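Local coordinates for protein AtGH3.15 acyl acid amido synthetase (PDB 6E1Q) that catalyses the ATP-dependent conjugation of glutamine, and possibly cysteine, to indole-3-butyric acid, and also modifies the herbicide 4-(2,4-dichlorophenoxy)butanoate, at residues 15-20 / 122-127; 131-136 / 294-299; 284-289 / 313-318; 321-326 / 346-351. All blocks are in the same frame, centred on the assembly; numbering follows the deposited sequence. Where two conformers were deposited one is given.

Interaction 1: 15-20 / 122-127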
loop_
_atom_site.group_PDB
_atom_site.type_symbol
_atom_site.label_atom_id
_atom_site.label_comp_id
_atom_site.label_asym_id
_atom_site.label_seq_id
_atom_site.Cartn_x
_atom_site.Cartn_y
_atom_site.Cartn_z
ATOM N N SER A 15 -15.396 23.390 5.117
ATOM C CA SER A 15 -14.885 24.594 5.761
ATOM C C SER A 15 -13.868 24.254 6.848
ATOM O O SER A 15 -12.892 24.984 7.036
ATOM C CB SER A 15 -16.037 25.413 6.336
ATOM O OG SER A 15 -15.546 26.397 7.216
ATOM N N LEU A 16 -14.059 23.143 7.556
ATOM C CA LEU A 16 -13.080 22.740 8.560
ATOM C C LEU A 16 -11.763 22.305 7.913
ATOM O O LEU A 16 -10.675 22.586 8.442
ATOM C CB LEU A 16 -13.649 21.608 9.415
ATOM C CG LEU A 16 -12.834 21.320 10.674
ATOM C CD1 LEU A 16 -12.674 22.606 11.479
ATOM C CD2 LEU A 16 -13.485 20.228 11.514
ATOM N N LEU A 17 -11.837 21.601 6.783
ATOM C CA LEU A 17 -10.613 21.226 6.081
ATOM C C LEU A 17 -9.834 22.466 5.647
ATOM O O LEU A 17 -8.596 22.461 5.641
ATOM C CB LEU A 17 -10.941 20.349 4.876
ATOM C CG LEU A 17 -11.516 18.952 5.113
ATOM C CD1 LEU A 17 -11.953 18.323 3.797
ATOM C CD2 LEU A 17 -10.505 18.049 5.831
ATOM N N GLU A 18 -10.536 23.537 5.269
ATOM C CA GLU A 18 -9.838 24.780 4.944
ATOM C C GLU A 18 -9.141 25.347 6.177
ATOM O O GLU A 18 -7.960 25.690 6.121
ATOM C CB GLU A 18 -10.806 25.801 4.330
ATOM C CG GLU A 18 -11.400 25.356 2.978
ATOM C CD GLU A 18 -10.345 24.913 1.939
ATOM O OE1 GLU A 18 -9.537 25.749 1.485
ATOM O OE2 GLU A 18 -10.338 23.721 1.553
ATOM N N ASP A 19 -9.855 25.433 7.308
ATOM C CA ASP A 19 -9.234 25.848 8.568
ATOM C C ASP A 19 -7.982 25.033 8.872
ATOM O O ASP A 19 -6.927 25.596 9.193
ATOM C CB ASP A 19 -10.223 25.708 9.731
ATOM C CG ASP A 19 -11.442 26.595 9.581
ATOM O OD1 ASP A 19 -11.465 27.449 8.665
ATOM O OD2 ASP A 19 -12.392 26.415 10.376
ATOM N N LEU A 20 -8.094 23.696 8.787
ATOM C CA LEU A 20 -6.998 22.811 9.174
ATOM C C LEU A 20 -5.759 23.016 8.316
ATOM O O LEU A 20 -4.642 22.848 8.806
ATOM C CB LEU A 20 -7.433 21.348 9.085
ATOM C CG LEU A 20 -8.454 20.888 10.127
ATOM C CD1 LEU A 20 -8.941 19.461 9.827
ATOM C CD2 LEU A 20 -7.878 20.963 11.527
ATOM N N SER A 122 -11.500 10.704 8.954
ATOM C CA SER A 122 -11.962 10.073 7.722
ATOM C C SER A 122 -13.363 10.544 7.351
ATOM O O SER A 122 -13.691 10.665 6.165
ATOM C CB SER A 122 -11.938 8.547 7.858
ATOM O OG SER A 122 -11.805 7.922 6.588
ATOM N N SER A 123 -14.210 10.793 8.343
ATOM C CA SER A 123 -15.547 11.275 8.038
ATOM C C SER A 123 -15.515 12.760 7.724
ATOM O O SER A 123 -16.364 13.257 6.980
ATOM C CB SER A 123 -16.503 10.981 9.198
ATOM O OG SER A 123 -16.299 11.874 10.283
ATOM N N LEU A 124 -14.529 13.470 8.273
ATOM C CA LEU A 124 -14.315 14.856 7.889
ATOM C C LEU A 124 -13.945 14.970 6.416
ATOM O O LEU A 124 -14.338 15.930 5.745
ATOM C CB LEU A 124 -13.224 15.466 8.758
ATOM C CG LEU A 124 -13.003 16.961 8.605
ATOM C CD1 LEU A 124 -14.334 17.669 8.738
ATOM C CD2 LEU A 124 -12.044 17.441 9.684
ATOM N N TYR A 125 -13.227 13.986 5.889
ATOM C CA TYR A 125 -12.678 14.077 4.548
ATOM C C TYR A 125 -13.626 13.540 3.479
ATOM O O TYR A 125 -13.553 13.981 2.322
ATOM C CB TYR A 125 -11.331 13.335 4.496
ATOM C CG TYR A 125 -10.745 13.212 3.111
ATOM C CD1 TYR A 125 -10.109 14.296 2.502
ATOM C CD2 TYR A 125 -10.827 12.024 2.406
ATOM C CE1 TYR A 125 -9.561 14.183 1.213
ATOM C CE2 TYR A 125 -10.298 11.906 1.122
ATOM C CZ TYR A 125 -9.663 12.982 0.534
ATOM O OH TYR A 125 -9.139 12.841 -0.742
ATOM N N ALA A 126 -14.521 12.611 3.831
ATOM C CA ALA A 126 -15.421 12.036 2.830
ATOM C C ALA A 126 -16.254 13.067 2.056
ATOM O O ALA A 126 -16.417 12.890 0.833
ATOM C CB ALA A 126 -16.331 10.998 3.506
ATOM N N PRO A 127 -16.808 14.124 2.661
ATOM C CA PRO A 127 -17.542 15.107 1.835
ATOM C C PRO A 127 -16.713 15.698 0.708
ATOM O O PRO A 127 -17.265 16.035 -0.348
ATOM C CB PRO A 127 -17.960 16.180 2.848
ATOM C CG PRO A 127 -18.012 15.453 4.157
ATOM C CD PRO A 127 -16.894 14.451 4.097
#
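Leu124 and Leu16 both carry CG trans to the backbone nitrogen (chi1 -172° for Leu124), whereas Leu17 and Leu20 hold it beside the nitrogen and trans to the carbonyl carbon (chi1 -67° for Leu17). These settings send Leu124 from helix 112-132 into a cluster of three leucines on helix 10-22. Its CD2 does most of the work: it meets Leu16 CD2 at 3.6 Å and, on reaching Leu20 tip to tip, Leu20 CD1 at 3.7 Å. Leu16 runs across Leu124 at roughly a right angle, with its CD2 also 3.9 Å from Leu124 CD1, so one methyl of Leu16 touches both branches. Leu17 comes alongside instead, antiparallel to Leu124, with CD2 lying 3.9 Å from Leu124 CG. The other branch of Leu17 lies over the opposing backbone, CD1 being 3.9 Å from Leu124 O. No hydrogen bond joins the segments; this is plain leucine packing, and the axes of segments 15-20 and 122-127 come within 9.9 Å and cross at -112°. Phe5 and Cys13 add to the apolar surround of Leu124, and Leu17 also rests on Phe121 and Leu128 of helix 112-132. Tyr125 leaves the cluster toward the strands: its OH is hydrogen-bonded to Asn336 O just beyond strand 332-335 and its ring packs against Phe325 of strand 321-327, while Glu18 ties helix 10-22 to Tyr416 of strand 404-416.

Interaction 2: 131-136 / 294-299. With CFA ((2,4-dichlorophenoxy)acetic acid), chain C.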
loop_
_atom_site.group_PDB
_atom_site.type_symbol
_atom_site.label_atom_id
_atom_site.label_comp_id
_atom_site.label_asym_id
_atom_site.label_seq_id
_atom_site.Cartn_x
_atom_site.Cartn_y
_atom_site.Cartn_z
ATOM N N LYS A 131 -17.866 15.581 -2.959
ATOM C CA LYS A 131 -17.891 16.771 -3.795
ATOM C C LYS A 131 -17.167 16.523 -5.111
ATOM O O LYS A 131 -17.618 16.958 -6.175
ATOM C CB LYS A 131 -17.276 17.954 -3.049
ATOM C CG LYS A 131 -17.380 19.268 -3.795
ATOM C CD LYS A 131 -16.712 20.399 -3.022
ATOM C CE LYS A 131 -16.907 21.741 -3.715
ATOM N NZ LYS A 131 -18.320 22.196 -3.619
ATOM N N HIS A 132 -16.050 15.805 -5.063
ATOM C CA HIS A 132 -15.269 15.618 -6.277
ATOM C C HIS A 132 -15.806 14.481 -7.147
ATOM O O HIS A 132 -15.797 14.585 -8.377
ATOM C CB HIS A 132 -13.804 15.388 -5.908
ATOM C CG HIS A 132 -13.090 16.643 -5.512
ATOM N ND1 HIS A 132 -12.100 17.212 -6.283
ATOM C CD2 HIS A 132 -13.244 17.457 -4.443
ATOM C CE1 HIS A 132 -11.663 18.312 -5.699
ATOM N NE2 HIS A 132 -12.340 18.482 -4.579
ATOM N N ILE A 133 -16.288 13.400 -6.549
ATOM C CA ILE A 133 -16.655 12.207 -7.304
ATOM C C ILE A 133 -18.177 12.099 -7.282
ATOM O O ILE A 133 -18.763 11.647 -6.291
ATOM C CB ILE A 133 -15.978 10.952 -6.744
ATOM C CG1 ILE A 133 -14.464 11.053 -6.908
ATOM C CG2 ILE A 133 -16.474 9.701 -7.452
ATOM C CD1 ILE A 133 -13.694 10.363 -5.815
ATOM N N ASP A 134 -18.817 12.536 -8.370
ATOM C CA ASP A 134 -20.274 12.491 -8.461
ATOM C C ASP A 134 -20.782 11.066 -8.303
ATOM O O ASP A 134 -20.250 10.132 -8.913
ATOM C CB ASP A 134 -20.756 13.053 -9.799
ATOM C CG ASP A 134 -20.612 14.556 -9.890
ATOM O OD1 ASP A 134 -20.400 15.205 -8.841
ATOM O OD2 ASP A 134 -20.735 15.091 -11.014
ATOM N N GLY A 135 -21.825 10.905 -7.487
ATOM C CA GLY A 135 -22.480 9.628 -7.312
ATOM C C GLY A 135 -21.856 8.731 -6.270
ATOM O O GLY A 135 -22.421 7.675 -5.969
ATOM N N LEU A 136 -20.710 9.120 -5.713
ATOM C CA LEU A 136 -20.035 8.284 -4.732
ATOM C C LEU A 136 -20.875 8.106 -3.479
ATOM O O LEU A 136 -20.844 7.042 -2.851
ATOM C CB LEU A 136 -18.678 8.894 -4.393
ATOM C CG LEU A 136 -17.827 8.075 -3.435
ATOM C CD1 LEU A 136 -17.668 6.664 -3.989
ATOM C CD2 LEU A 136 -16.480 8.746 -3.264
ATOM N N ALA A 294 -20.074 1.761 -10.219
ATOM C CA ALA A 294 -18.924 2.231 -9.456
ATOM C C ALA A 294 -18.411 3.534 -10.054
ATOM O O ALA A 294 -18.435 3.733 -11.272
ATOM C CB ALA A 294 -17.800 1.184 -9.424
ATOM N N LYS A 295 -17.944 4.425 -9.185
ATOM C CA LYS A 295 -17.494 5.744 -9.596
ATOM C C LYS A 295 -15.984 5.922 -9.500
ATOM O O LYS A 295 -15.454 6.871 -10.082
ATOM C CB LYS A 295 -18.187 6.823 -8.750
ATOM C CG LYS A 295 -19.709 6.811 -8.877
ATOM C CD LYS A 295 -20.118 6.954 -10.334
ATOM C CE LYS A 295 -21.627 6.863 -10.504
ATOM N NZ LYS A 295 -21.972 6.682 -11.944
ATOM N N CYS A 296 -15.277 5.043 -8.803
ATOM C CA CYS A 296 -13.827 5.142 -8.743
ATOM C C CYS A 296 -13.289 3.845 -8.159
ATOM O O CYS A 296 -14.027 3.034 -7.597
ATOM C CB CYS A 296 -13.373 6.345 -7.904
ATOM S SG CYS A 296 -13.729 6.155 -6.162
ATOM N N ILE A 297 -11.985 3.663 -8.318
ATOM C CA ILE A 297 -11.261 2.517 -7.807
ATOM C C ILE A 297 -10.178 3.069 -6.903
ATOM O O ILE A 297 -9.243 3.716 -7.383
ATOM C CB ILE A 297 -10.655 1.672 -8.927
ATOM C CG1 ILE A 297 -11.764 1.065 -9.784
ATOM C CG2 ILE A 297 -9.703 0.621 -8.320
ATOM C CD1 ILE A 297 -11.275 0.564 -11.114
ATOM N N GLU A 298 -10.296 2.796 -5.605
ATOM C CA GLU A 298 -9.469 3.410 -4.577
ATOM C C GLU A 298 -8.442 2.395 -4.100
ATOM O O GLU A 298 -8.811 1.305 -3.643
ATOM C CB GLU A 298 -10.343 3.894 -3.411
ATOM C CG GLU A 298 -9.545 4.348 -2.188
ATOM C CD GLU A 298 -8.906 5.731 -2.366
ATOM O OE1 GLU A 298 -9.530 6.608 -2.996
ATOM O OE2 GLU A 298 -7.768 5.933 -1.891
ATOM N N SER A 299 -7.156 2.744 -4.217
ATOM C CA SER A 299 -6.067 1.913 -3.700
ATOM C C SER A 299 -4.770 2.699 -3.778
ATOM O O SER A 299 -4.691 3.742 -4.430
ATOM C CB SER A 299 -5.915 0.611 -4.494
ATOM O OG SER A 299 -5.401 0.897 -5.798
HETATM C C1 CFA C . -12.207 2.509 0.240
HETATM C C2 CFA C . -11.202 3.334 1.039
HETATM C "C1'" CFA C . -9.474 1.695 1.186
HETATM C "C2'" CFA C . -8.195 1.245 0.885
HETATM C "C3'" CFA C . -7.791 0.009 1.325
HETATM C "C4'" CFA C . -8.652 -0.772 2.053
HETATM C "C5'" CFA C . -9.919 -0.343 2.366
HETATM CL CL3 CFA C . -7.030 2.208 -0.062
HETATM C "C6'" CFA C . -10.325 0.896 1.933
HETATM O O1 CFA C . -13.387 2.377 0.657
HETATM O O2 CFA C . -11.843 1.945 -0.818
HETATM O "O1'" CFA C . -9.888 2.954 0.738
HETATM CL CL4 CFA C . -8.101 -2.356 2.597
#
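Lys295 lays its aliphatic chain along the bend 133-136. CB starts against Ile133, 3.6 Å from CG2, the two side chains sliding past each other in opposite directions. CG sits beside the backbone nitrogen (chi1 -60°), and the chain bends at chi2, which keeps it close to the turn. CG lies 3.4 Å from Asp134 O, and CD and CE follow along that same oxygen. NZ ends further out, 4.9 Å from Asp134 O, beyond hydrogen-bonding range. The bend is a type II beta turn, closed by Leu136 N to Ile133 O, that follows directly on helix 112-132; Gly135 occupies its third position with positive phi, and the lysine's CG passes close to its carbonyl carbon. On the other side, the chain from Lys295 runs into strand 297-298, which lies between the parallel strands 212-217 and 321-327. Cys296 adds a looser apolar touch, SG to Ile133 CD1 at 4.2 Å. Further along, Glu298 reaches the bound (2,4-dichlorophenoxy)acetic acid of chain C with carbon, its CG being 3.3 Å from the ether O1'. Its carboxylate is tied back to the neighbouring strand, OE1 to Thr322 OG1 and OE2 to Ser324 N.

Interaction 3: 284-289 / 313-318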
loop_
_atom_site.group_PDB
_atom_site.type_symbol
_atom_site.label_atom_id
_atom_site.label_comp_id
_atom_site.label_asym_id
_atom_site.label_seq_id
_atom_site.Cartn_x
_atom_site.Cartn_y
_atom_site.Cartn_z
ATOM N N GLU A 284 -10.989 -6.663 -20.903
ATOM C CA GLU A 284 -10.843 -5.218 -20.829
ATOM C C GLU A 284 -12.101 -4.618 -20.218
ATOM O O GLU A 284 -13.220 -5.026 -20.548
ATOM C CB GLU A 284 -10.590 -4.617 -22.218
ATOM C CG GLU A 284 -10.483 -3.088 -22.176
ATOM C CD GLU A 284 -10.199 -2.457 -23.524
ATOM O OE1 GLU A 284 -10.086 -1.217 -23.582
ATOM O OE2 GLU A 284 -10.078 -3.191 -24.522
ATOM N N ALA A 285 -11.916 -3.677 -19.295
ATOM C CA ALA A 285 -13.011 -2.973 -18.632
ATOM C C ALA A 285 -13.886 -3.883 -17.763
ATOM O O ALA A 285 -14.979 -3.467 -17.352
ATOM C CB ALA A 285 -13.894 -2.240 -19.658
ATOM N N ILE A 286 -13.440 -5.110 -17.459
ATOM C CA ILE A 286 -14.256 -6.039 -16.667
ATOM C C ILE A 286 -14.711 -5.416 -15.344
ATOM O O ILE A 286 -15.817 -5.699 -14.867
ATOM C CB ILE A 286 -13.478 -7.350 -16.425
ATOM C CG1 ILE A 286 -14.390 -8.415 -15.792
ATOM C CG2 ILE A 286 -12.268 -7.097 -15.543
ATOM C CD1 ILE A 286 -15.598 -8.794 -16.673
ATOM N N LEU A 287 -13.881 -4.561 -14.724
ATOM C CA LEU A 287 -14.275 -4.017 -13.422
ATOM C C LEU A 287 -15.479 -3.099 -13.554
ATOM O O LEU A 287 -16.414 -3.175 -12.747
ATOM C CB LEU A 287 -13.120 -3.276 -12.760
ATOM C CG LEU A 287 -11.999 -4.187 -12.260
ATOM C CD1 LEU A 287 -10.915 -3.337 -11.558
ATOM C CD2 LEU A 287 -12.566 -5.275 -11.331
ATOM N N LYS A 288 -15.483 -2.237 -14.574
ATOM C CA LYS A 288 -16.654 -1.404 -14.806
ATOM C C LYS A 288 -17.837 -2.235 -15.267
ATOM O O LYS A 288 -18.983 -1.935 -14.922
ATOM C CB LYS A 288 -16.363 -0.316 -15.838
ATOM C CG LYS A 288 -17.290 0.888 -15.679
ATOM C CD LYS A 288 -17.747 1.433 -17.009
ATOM C CE LYS A 288 -18.055 2.925 -16.894
ATOM N NZ LYS A 288 -18.830 3.263 -15.656
ATOM N N ARG A 289 -17.591 -3.259 -16.083
ATOM C CA ARG A 289 -18.715 -4.041 -16.582
ATOM C C ARG A 289 -19.373 -4.837 -15.462
ATOM O O ARG A 289 -20.596 -4.993 -15.448
ATOM C CB ARG A 289 -18.258 -4.947 -17.728
ATOM C CG ARG A 289 -17.791 -4.119 -18.906
ATOM C CD ARG A 289 -17.572 -4.922 -20.152
ATOM N NE ARG A 289 -16.298 -5.631 -20.146
ATOM C CZ ARG A 289 -16.187 -6.951 -20.022
ATOM N NH1 ARG A 289 -17.278 -7.702 -19.875
ATOM N NH2 ARG A 289 -14.985 -7.521 -20.050
ATOM N N GLU A 313 -5.676 0.033 -15.289
ATOM C CA GLU A 313 -6.501 0.871 -16.155
ATOM C C GLU A 313 -7.136 0.040 -17.264
ATOM O O GLU A 313 -8.275 0.293 -17.661
ATOM C CB GLU A 313 -5.669 2.015 -16.747
ATOM C CG GLU A 313 -5.239 3.050 -15.695
ATOM C CD GLU A 313 -4.510 4.263 -16.280
ATOM O OE1 GLU A 313 -3.942 4.154 -17.387
ATOM O OE2 GLU A 313 -4.483 5.324 -15.610
ATOM N N PHE A 314 -6.409 -0.949 -17.780
ATOM C CA PHE A 314 -6.976 -1.859 -18.770
ATOM C C PHE A 314 -8.236 -2.541 -18.235
ATOM O O PHE A 314 -9.254 -2.638 -18.933
ATOM C CB PHE A 314 -5.923 -2.893 -19.168
ATOM C CG PHE A 314 -6.453 -4.009 -20.027
ATOM C CD1 PHE A 314 -6.725 -3.801 -21.362
ATOM C CD2 PHE A 314 -6.684 -5.268 -19.488
ATOM C CE1 PHE A 314 -7.206 -4.835 -22.160
ATOM C CE2 PHE A 314 -7.158 -6.287 -20.272
ATOM C CZ PHE A 314 -7.415 -6.065 -21.622
ATOM N N TYR A 315 -8.187 -3.023 -16.996
ATOM C CA TYR A 315 -9.359 -3.649 -16.389
ATOM C C TYR A 315 -10.416 -2.648 -15.932
ATOM O O TYR A 315 -11.537 -3.061 -15.637
ATOM C CB TYR A 315 -8.930 -4.499 -15.189
ATOM C CG TYR A 315 -8.151 -5.730 -15.577
ATOM C CD1 TYR A 315 -8.659 -6.636 -16.501
ATOM C CD2 TYR A 315 -6.889 -5.971 -15.049
ATOM C CE1 TYR A 315 -7.930 -7.772 -16.866
ATOM C CE2 TYR A 315 -6.164 -7.097 -15.405
ATOM C CZ TYR A 315 -6.678 -7.982 -16.313
ATOM O OH TYR A 315 -5.945 -9.096 -16.662
ATOM N N SER A 316 -10.093 -1.351 -15.878
ATOM C CA SER A 316 -10.944 -0.375 -15.212
ATOM C C SER A 316 -12.052 0.164 -16.098
ATOM O O SER A 316 -13.053 0.662 -15.570
ATOM C CB SER A 316 -10.112 0.810 -14.721
ATOM O OG SER A 316 -9.942 1.756 -15.775
ATOM N N GLY A 317 -11.884 0.118 -17.415
ATOM C CA GLY A 317 -12.889 0.693 -18.292
ATOM C C GLY A 317 -13.126 2.169 -18.068
ATOM O O GLY A 317 -14.256 2.648 -18.229
ATOM N N GLY A 318 -12.086 2.904 -17.684
ATOM C CA GLY A 318 -12.216 4.336 -17.501
ATOM C C GLY A 318 -12.624 4.783 -16.112
ATOM O O GLY A 318 -12.656 5.994 -15.858
#
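The carbonyl O of Glu284, the residue whose CA lies over the Phe314 ring, is gripped side-on by Arg289, which gives it NE at 3.2 Å and NH2 at 3.1 Å. The oxygen lies in the guanidinium plane, at its edge; NE comes in the carbonyl plane but NH2 from above it. NH1 is left to form a salt bridge with Glu277. Two helix ends meet here: Ala285 is the N-cap of helix 286-290, and helix 309-316 finishes against it. Leu287 N, in the first turn, donates to Tyr315 O at 2.9 Å, nearly in line with the carbonyl bond, and Ala285 N donates to Phe314 O, also at 2.9 Å. Above the Phe314 ring, Glu284 CA stands 3.9 Å from the centroid, 22° off the normal, while its extended side chain crosses the ring, bringing CB onto CE1 and CZ. Ile286 lies alongside Tyr315, both pointing the same way, with CG2 3.8 Å from CD1; Leu287 and Tyr315 both go on to pack against Ile227 of helix 220-243. After Tyr315 the helix closes in an ST turn, Gly318 N donating to Ser316 OG. The fit is tight where Gly317 has positive phi: Ala285 CB sits 3.4 Å from Gly317 CA.

Interaction 4: 321-326 / 346-351. With CFA ((2,4-dichlorophenoxy)acetic acid), chain D.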
loop_
_atom_site.group_PDB
_atom_site.type_symbol
_atom_site.label_atom_id
_atom_site.label_comp_id
_atom_site.label_asym_id
_atom_site.label_seq_id
_atom_site.Cartn_x
_atom_site.Cartn_y
_atom_site.Cartn_z
ATOM N N LEU A 321 -8.739 5.815 -11.243
ATOM C CA LEU A 321 -8.000 5.235 -10.131
ATOM C C LEU A 321 -7.674 6.351 -9.157
ATOM O O LEU A 321 -7.009 7.328 -9.529
ATOM C CB LEU A 321 -6.724 4.555 -10.615
ATOM C CG LEU A 321 -6.842 3.663 -11.850
ATOM C CD1 LEU A 321 -5.489 3.053 -12.149
ATOM C CD2 LEU A 321 -7.900 2.581 -11.640
ATOM N N THR A 322 -8.157 6.233 -7.926
ATOM C CA THR A 322 -7.912 7.268 -6.934
ATOM C C THR A 322 -7.033 6.730 -5.812
ATOM O O THR A 322 -7.067 5.545 -5.481
ATOM C CB THR A 322 -9.225 7.824 -6.359
ATOM O OG1 THR A 322 -9.976 6.770 -5.736
ATOM C CG2 THR A 322 -10.060 8.444 -7.467
ATOM N N SER A 323 -6.227 7.620 -5.240
ATOM C CA SER A 323 -5.416 7.322 -4.063
ATOM C C SER A 323 -5.601 8.523 -3.140
ATOM O O SER A 323 -5.006 9.587 -3.348
ATOM C CB SER A 323 -3.952 7.079 -4.430
ATOM O OG SER A 323 -3.167 6.828 -3.272
ATOM N N SER A 324 -6.438 8.349 -2.126
ATOM C CA SER A 324 -6.903 9.465 -1.316
ATOM C C SER A 324 -6.091 9.690 -0.050
ATOM O O SER A 324 -6.165 10.785 0.519
ATOM C CB SER A 324 -8.360 9.238 -0.911
ATOM O OG SER A 324 -9.183 9.248 -2.051
ATOM N N PHE A 325 -5.359 8.684 0.424
ATOM C CA PHE A 325 -4.841 8.696 1.784
ATOM C C PHE A 325 -3.363 8.361 1.817
ATOM O O PHE A 325 -2.913 7.431 1.143
ATOM C CB PHE A 325 -5.582 7.701 2.676
ATOM C CG PHE A 325 -7.080 7.722 2.513
ATOM C CD1 PHE A 325 -7.851 8.653 3.200
ATOM C CD2 PHE A 325 -7.719 6.787 1.708
ATOM C CE1 PHE A 325 -9.232 8.668 3.072
ATOM C CE2 PHE A 325 -9.102 6.796 1.576
ATOM C CZ PHE A 325 -9.858 7.738 2.260
ATOM N N TYR A 326 -2.620 9.105 2.641
ATOM C CA TYR A 326 -1.222 8.794 2.927
ATOM C C TYR A 326 -1.105 8.591 4.433
ATOM O O TYR A 326 -1.295 9.535 5.215
ATOM C CB TYR A 326 -0.266 9.885 2.438
ATOM C CG TYR A 326 1.145 9.623 2.908
ATOM C CD1 TYR A 326 1.807 8.451 2.548
ATOM C CD2 TYR A 326 1.795 10.509 3.739
ATOM C CE1 TYR A 326 3.083 8.178 3.001
ATOM C CE2 TYR A 326 3.082 10.253 4.194
ATOM C CZ TYR A 326 3.719 9.090 3.828
ATOM O OH TYR A 326 4.990 8.845 4.300
ATOM N N VAL A 346 -0.334 12.276 -8.167
ATOM C CA VAL A 346 -0.868 12.232 -6.810
ATOM C C VAL A 346 0.068 12.973 -5.857
ATOM O O VAL A 346 1.273 12.700 -5.801
ATOM C CB VAL A 346 -1.073 10.775 -6.370
ATOM C CG1 VAL A 346 -1.284 10.713 -4.869
ATOM C CG2 VAL A 346 -2.252 10.154 -7.125
ATOM N N SER A 347 -0.483 13.921 -5.096
ATOM C CA SER A 347 0.235 14.576 -4.009
ATOM C C SER A 347 -0.636 14.599 -2.760
ATOM O O SER A 347 -1.846 14.822 -2.847
ATOM C CB SER A 347 0.635 16.014 -4.369
ATOM O OG SER A 347 1.940 16.062 -4.896
ATOM N N TYR A 348 -0.011 14.424 -1.595
ATOM C CA TYR A 348 -0.727 14.334 -0.324
ATOM C C TYR A 348 -0.429 15.548 0.542
ATOM O O TYR A 348 0.737 15.868 0.803
ATOM C CB TYR A 348 -0.345 13.057 0.415
ATOM C CG TYR A 348 -0.609 11.790 -0.359
ATOM C CD1 TYR A 348 -1.908 11.298 -0.504
ATOM C CD2 TYR A 348 0.440 11.054 -0.907
ATOM C CE1 TYR A 348 -2.163 10.104 -1.196
ATOM C CE2 TYR A 348 0.207 9.862 -1.607
ATOM C CZ TYR A 348 -1.097 9.392 -1.747
ATOM O OH TYR A 348 -1.330 8.214 -2.433
ATOM N N THR A 349 -1.483 16.217 0.986
ATOM C CA THR A 349 -1.364 17.347 1.884
ATOM C C THR A 349 -1.327 16.823 3.315
ATOM O O THR A 349 -2.213 16.070 3.718
ATOM C CB THR A 349 -2.557 18.274 1.693
ATOM O OG1 THR A 349 -2.613 18.721 0.330
ATOM C CG2 THR A 349 -2.456 19.474 2.626
ATOM N N ILE A 350 -0.307 17.216 4.080
ATOM C CA ILE A 350 -0.197 16.790 5.474
ATOM C C ILE A 350 -1.266 17.480 6.305
ATOM O O ILE A 350 -1.520 18.680 6.152
ATOM C CB ILE A 350 1.212 17.089 6.015
ATOM C CG1 ILE A 350 2.267 16.348 5.190
ATOM C CG2 ILE A 350 1.327 16.698 7.466
ATOM C CD1 ILE A 350 2.081 14.840 5.177
ATOM N N ILE A 351 -1.931 16.720 7.173
ATOM C CA ILE A 351 -3.038 17.241 7.969
ATOM C C ILE A 351 -2.508 17.562 9.370
ATOM O O ILE A 351 -2.185 16.631 10.124
ATOM C CB ILE A 351 -4.212 16.258 8.013
ATOM C CG1 ILE A 351 -4.724 16.043 6.588
ATOM C CG2 ILE A 351 -5.330 16.808 8.880
ATOM C CD1 ILE A 351 -5.198 17.366 5.896
HETATM C C1 CFA D . -4.766 4.669 5.572
HETATM C C2 CFA D . -6.005 3.898 5.106
HETATM C "C1'" CFA D . -8.383 4.001 5.387
HETATM C "C2'" CFA D . -8.876 2.718 5.598
HETATM C "C3'" CFA D . -10.150 2.386 5.155
HETATM C "C4'" CFA D . -10.931 3.332 4.508
HETATM C "C5'" CFA D . -10.441 4.609 4.306
HETATM CL CL3 CFA D . -7.883 1.487 6.436
HETATM C "C6'" CFA D . -9.173 4.942 4.748
HETATM O O1 CFA D . -4.872 5.892 5.837
HETATM O O2 CFA D . -3.641 4.110 5.692
HETATM O "O1'" CFA D . -7.105 4.378 5.830
HETATM CL CL4 CFA D . -12.574 2.926 3.933
#
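Tyr348 of strand 348-350 faces Ser323 and Tyr326 of strand 321-327, and both strands carry ATP-binding residues of this adenylating enzyme: Phe325 and Tyr326 on one, Tyr348 on the other. They are not direct neighbours, because strand 332-335 runs between them, so the gap is bridged by side chains. The polar link is a hydrogen bond between Ser323 OG and Tyr348 OH. The modelled distance of 2.4 Å is very short and its exact value is doubtful; as modelled, the serine oxygen lies at the edge of the phenol ring, in its plane. Ser323 sets its OG trans to the backbone nitrogen (chi1 178°), toward that hydroxyl. Backbone oxygens also come near the ring, Ser323 O and Phe325 O each 3.6 Å from Tyr348 CE1.

The aromatic contacts are dominated by a CH-pi approach. Tyr326 CB stands over the face of the Tyr348 ring, 3.6 Å from its centroid, with its nearest ring atom, CG, 3.4 Å away. The two tyrosine side chains cross at about a right angle; their rings are 28° from parallel but slid apart and scarcely overlap. Tyr326 then carries its hydroxyl away to Asp408, another ATP-site residue.

Apolar packing is slight at the other end, where Val346 CG2 lies 4.4 Å from Ser323 CB.

Ligand contact falls to Phe325, whose side chain sets off away from segment 346-351 and which is itself a substrate-binding residue. Ser324 CB lies over one face of its ring, toward the rim; centred over the opposite face is C6' of the (2,4-dichlorophenoxy)acetic acid of chain D, 3.7 Å from Phe325 CE2.

Interactions 1 and 4 are buried, the first with one partly exposed residue, yet differ in chemistry: interaction 1 is purely apolar helix packing, whereas interaction 4 mixes a buried hydroxyl pair with aromatic contacts at the nucleotide and ligand sites. Interactions 2 and 3 are only partly buried; a lysine's aliphatic chain serves the first, and backbone hydrogen bonds between helix ends serve the second. Helix 112-132 is shared by interactions 1 and 2, whose centres lie about 17 Å apart. Interactions 2 and 4 use the neighbouring strands 297-298 and 321-327 and each touches a different ligand molecule. Ile297 CD1 packs on Leu287 and Ser316, joining interaction 2 to interaction 3, the one remote from the annotated sites.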